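Local coordinates for protein 2-dehydropantoate 2-reductase, putative (PDB 2EW2) that probably catalyses the NADPH-dependent reduction of 2-dehydropantoate (ketopantoate) to (R)-pantoate, a step of pantothenate biosynthesis, at residues E40-I48 against V57-E67. Sequence-based numbering, arbitrary orientation.
Sequences EAIRKNGLI and VANLPIFSPEE
I42, on helix 36-45, meets I62: the two side chains cross at about a right angle, with CD1 of I42 3.5 Å from CD1 of I62. One water donates to the backbone oxygens I42 O and L60 O, bridging the helix and the chain before strand 62-63. R43 reaches over I62 with its chain extended from CG to NE (chi2 180°), CG near I62 CG2. At its end, NH2 bonds to I62 O at 2.6 Å, the donor lying in the carbonyl plane, while NE adds a weak second bond to the same oxygen. NH2 also makes a salt bridge of 3.0 Å to E67 OE2, met on the syn side of a carboxylate turned 42° from the guanidinium. The S64 amide takes the anti side of that oxygen. Past N45, whose O touches V57 CG1, G46 leaves the helix with positive phi (76°), and the chain enters the hairpin of strands 47-51 and 54-58. L47 and A58 form an antiparallel hydrogen-bonded pair, L47 N to A58 O 2.8 Å and A58 N to L47 O 2.9 Å. In the adjoining non-hydrogen-bonded pair, on the opposite face from L47 and A58, I48 CG1 lies beside V57 CG2, both side chains pointing the same way. Beside the I42-I62 packing and bridging waters, R43 supplies the direct polar link from helix 36-45 to the Rossmann-type sheet's edge strand, an environment that would probably keep E67 ionised.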
loop_
_atom_site.group_PDB
_atom_site.type_symbol
_atom_site.label_atom_id
_atom_site.label_comp_id
_atom_site.label_asym_id
_atom_site.label_seq_id
_atom_site.Cartn_x
_atom_site.Cartn_y
_atom_site.Cartn_z
ATOM N N GLU B 40 27.784 -5.447 35.838
ATOM C CA GLU B 40 28.419 -5.075 37.113
ATOM C C GLU B 40 27.873 -5.870 38.294
ATOM O O GLU B 40 28.652 -6.344 39.125
ATOM C CB GLU B 40 28.292 -3.564 37.376
ATOM C CG GLU B 40 29.004 -2.697 36.330
ATOM C CD GLU B 40 28.632 -1.204 36.384
ATOM O OE1 GLU B 40 28.018 -0.763 37.390
ATOM O OE2 GLU B 40 28.975 -0.461 35.419
ATOM N N ALA B 41 26.546 -6.009 38.368
ATOM C CA ALA B 41 25.890 -6.750 39.443
ATOM C C ALA B 41 26.276 -8.226 39.397
ATOM O O ALA B 41 26.623 -8.824 40.421
ATOM C CB ALA B 41 24.362 -6.593 39.353
ATOM N N ILE B 42 26.236 -8.807 38.199
ATOM C CA ILE B 42 26.585 -10.223 38.033
ATOM C C ILE B 42 28.065 -10.500 38.390
ATOM O O ILE B 42 28.359 -11.495 39.033
ATOM C CB ILE B 42 26.190 -10.766 36.618
ATOM C CG1 ILE B 42 24.664 -10.801 36.497
ATOM C CG2 ILE B 42 26.782 -12.149 36.383
ATOM C CD1 ILE B 42 24.144 -11.029 35.098
ATOM N N ARG B 43 28.967 -9.606 37.997
ATOM C CA ARG B 43 30.393 -9.727 38.336
ATOM C C ARG B 43 30.685 -9.602 39.831
ATOM O O ARG B 43 31.578 -10.282 40.342
ATOM C CB ARG B 43 31.233 -8.713 37.550
ATOM C CG ARG B 43 31.490 -9.177 36.135
ATOM C CD ARG B 43 32.307 -8.200 35.343
ATOM N NE ARG B 43 32.456 -8.674 33.976
ATOM C CZ ARG B 43 32.839 -7.911 32.959
ATOM N NH1 ARG B 43 33.125 -6.629 33.159
ATOM N NH2 ARG B 43 32.931 -8.429 31.739
ATOM N N LYS B 44 29.951 -8.725 40.512
ATOM C CA LYS B 44 30.072 -8.569 41.957
ATOM C C LYS B 44 29.507 -9.785 42.679
ATOM O O LYS B 44 30.228 -10.490 43.382
ATOM C CB LYS B 44 29.327 -7.319 42.442
ATOM C CG LYS B 44 29.975 -5.978 42.116
ATOM C CD LYS B 44 29.010 -4.843 42.474
ATOM C CE LYS B 44 29.118 -3.646 41.533
ATOM N NZ LYS B 44 27.840 -2.857 41.510
ATOM N N ASN B 45 28.216 -10.031 42.475
ATOM C CA ASN B 45 27.452 -10.971 43.296
ATOM C C ASN B 45 27.008 -12.260 42.617
ATOM O O ASN B 45 26.275 -13.045 43.213
ATOM C CB ASN B 45 26.197 -10.273 43.831
ATOM C CG ASN B 45 26.506 -9.003 44.595
ATOM O OD1 ASN B 45 27.311 -9.001 45.530
ATOM N ND2 ASN B 45 25.864 -7.905 44.195
ATOM N N GLY B 46 27.430 -12.484 41.375
ATOM C CA GLY B 46 26.902 -13.606 40.595
ATOM C C GLY B 46 25.506 -13.236 40.114
ATOM O O GLY B 46 24.973 -12.184 40.490
ATOM N N LEU B 47 24.925 -14.088 39.275
ATOM C CA LEU B 47 23.544 -13.923 38.831
ATOM C C LEU B 47 22.629 -14.529 39.876
ATOM O O LEU B 47 22.735 -15.714 40.181
ATOM C CB LEU B 47 23.329 -14.594 37.468
ATOM C CG LEU B 47 21.907 -14.721 36.895
ATOM C CD1 LEU B 47 21.212 -13.353 36.754
ATOM C CD2 LEU B 47 21.937 -15.464 35.562
ATOM N N ILE B 48 21.722 -13.713 40.407
ATOM C CA ILE B 48 20.867 -14.116 41.511
ATOM C C ILE B 48 19.452 -14.321 41.014
ATOM O O ILE B 48 18.860 -13.416 40.404
ATOM C CB ILE B 48 20.882 -13.068 42.662
ATOM C CG1 ILE B 48 22.301 -12.933 43.224
ATOM C CG2 ILE B 48 19.889 -13.458 43.790
ATOM C CD1 ILE B 48 22.475 -11.758 44.154
ATOM N N VAL B 57 22.099 -18.701 43.333
ATOM C CA VAL B 57 23.142 -17.796 42.829
ATOM C C VAL B 57 24.047 -18.579 41.880
ATOM O O VAL B 57 24.423 -19.713 42.169
ATOM C CB VAL B 57 23.965 -17.140 43.972
ATOM C CG1 VAL B 57 25.009 -16.187 43.421
ATOM C CG2 VAL B 57 23.050 -16.397 44.969
ATOM N N ALA B 58 24.376 -17.986 40.734
ATOM C CA ALA B 58 25.235 -18.644 39.751
ATOM C C ALA B 58 26.343 -17.683 39.385
ATOM O O ALA B 58 26.082 -16.602 38.865
ATOM C CB ALA B 58 24.436 -19.048 38.519
ATOM N N ASN B 59 27.579 -18.055 39.690
ATOM C CA ASN B 59 28.702 -17.194 39.368
ATOM C C ASN B 59 29.134 -17.450 37.932
ATOM O O ASN B 59 29.965 -18.301 37.666
ATOM C CB ASN B 59 29.852 -17.391 40.352
ATOM C CG ASN B 59 29.428 -17.163 41.786
ATOM O OD1 ASN B 59 29.549 -16.050 42.313
ATOM N ND2 ASN B 59 28.899 -18.210 42.426
ATOM N N LEU B 60 28.523 -16.725 37.006
ATOM C CA LEU B 60 28.753 -16.962 35.589
ATOM C C LEU B 60 29.598 -15.842 35.045
ATOM O O LEU B 60 29.446 -14.690 35.468
ATOM C CB LEU B 60 27.424 -17.063 34.819
ATOM C CG LEU B 60 26.517 -18.254 35.182
ATOM C CD1 LEU B 60 25.170 -18.223 34.459
ATOM C CD2 LEU B 60 27.217 -19.593 34.943
ATOM N N PRO B 61 30.501 -16.171 34.108
ATOM C CA PRO B 61 31.215 -15.130 33.387
ATOM C C PRO B 61 30.248 -14.333 32.523
ATOM O O PRO B 61 29.282 -14.882 31.998
ATOM C CB PRO B 61 32.238 -15.896 32.536
ATOM C CG PRO B 61 31.829 -17.298 32.550
ATOM C CD PRO B 61 30.904 -17.533 33.701
ATOM N N ILE B 62 30.482 -13.034 32.424
ATOM C CA ILE B 62 29.620 -12.154 31.630
ATOM C C ILE B 62 30.466 -11.089 30.954
ATOM O O ILE B 62 31.406 -10.545 31.547
ATOM C CB ILE B 62 28.444 -11.551 32.474
ATOM C CG1 ILE B 62 27.481 -10.746 31.589
ATOM C CG2 ILE B 62 28.963 -10.708 33.650
ATOM C CD1 ILE B 62 26.101 -10.465 32.231
ATOM N N PHE B 63 30.155 -10.822 29.693
ATOM C CA PHE B 63 30.906 -9.856 28.915
ATOM C C PHE B 63 29.945 -8.969 28.146
ATOM O O PHE B 63 28.845 -9.390 27.832
ATOM C CB PHE B 63 31.817 -10.600 27.922
ATOM C CG PHE B 63 32.788 -11.565 28.579
ATOM C CD1 PHE B 63 32.499 -12.907 28.651
ATOM C CD2 PHE B 63 33.990 -11.104 29.117
ATOM C CE1 PHE B 63 33.394 -13.817 29.240
ATOM C CE2 PHE B 63 34.892 -11.994 29.726
ATOM C CZ PHE B 63 34.589 -13.357 29.789
ATOM N N SER B 64 30.347 -7.737 27.860
ATOM C CA SER B 64 29.618 -6.922 26.898
ATOM C C SER B 64 30.085 -7.343 25.507
ATOM O O SER B 64 31.186 -7.890 25.367
ATOM C CB SER B 64 29.857 -5.426 27.132
ATOM O OG SER B 64 31.166 -5.045 26.738
ATOM N N PRO B 65 29.249 -7.128 24.472
ATOM C CA PRO B 65 29.673 -7.509 23.124
ATOM C C PRO B 65 31.008 -6.866 22.690
ATOM O O PRO B 65 31.835 -7.529 22.065
ATOM C CB PRO B 65 28.512 -7.023 22.245
ATOM C CG PRO B 65 27.338 -7.008 23.164
ATOM C CD PRO B 65 27.889 -6.553 24.473
ATOM N N GLU B 66 31.231 -5.611 23.057
ATOM C CA GLU B 66 32.430 -4.900 22.606
ATOM C C GLU B 66 33.735 -5.426 23.219
ATOM O O GLU B 66 34.807 -5.199 22.664
ATOM C CB GLU B 66 32.292 -3.375 22.797
ATOM C CG GLU B 66 31.977 -2.913 24.219
ATOM C CD GLU B 66 30.483 -2.680 24.475
ATOM O OE1 GLU B 66 30.170 -1.745 25.258
ATOM O OE2 GLU B 66 29.621 -3.408 23.907
ATOM N N GLU B 67 33.626 -6.130 24.349
ATOM C CA GLU B 67 34.766 -6.732 25.052
ATOM C C GLU B 67 35.260 -8.036 24.432
ATOM O O GLU B 67 36.380 -8.474 24.700
ATOM C CB GLU B 67 34.370 -7.060 26.486
ATOM C CG GLU B 67 34.467 -5.912 27.437
ATOM C CD GLU B 67 34.091 -6.316 28.854
ATOM O OE1 GLU B 67 34.799 -5.869 29.793
ATOM O OE2 GLU B 67 33.097 -7.062 29.030
HETATM O O HOH W 1 29.388 -13.837 38.200
HETATM O O HOH W 2 32.880 -11.894 34.051
#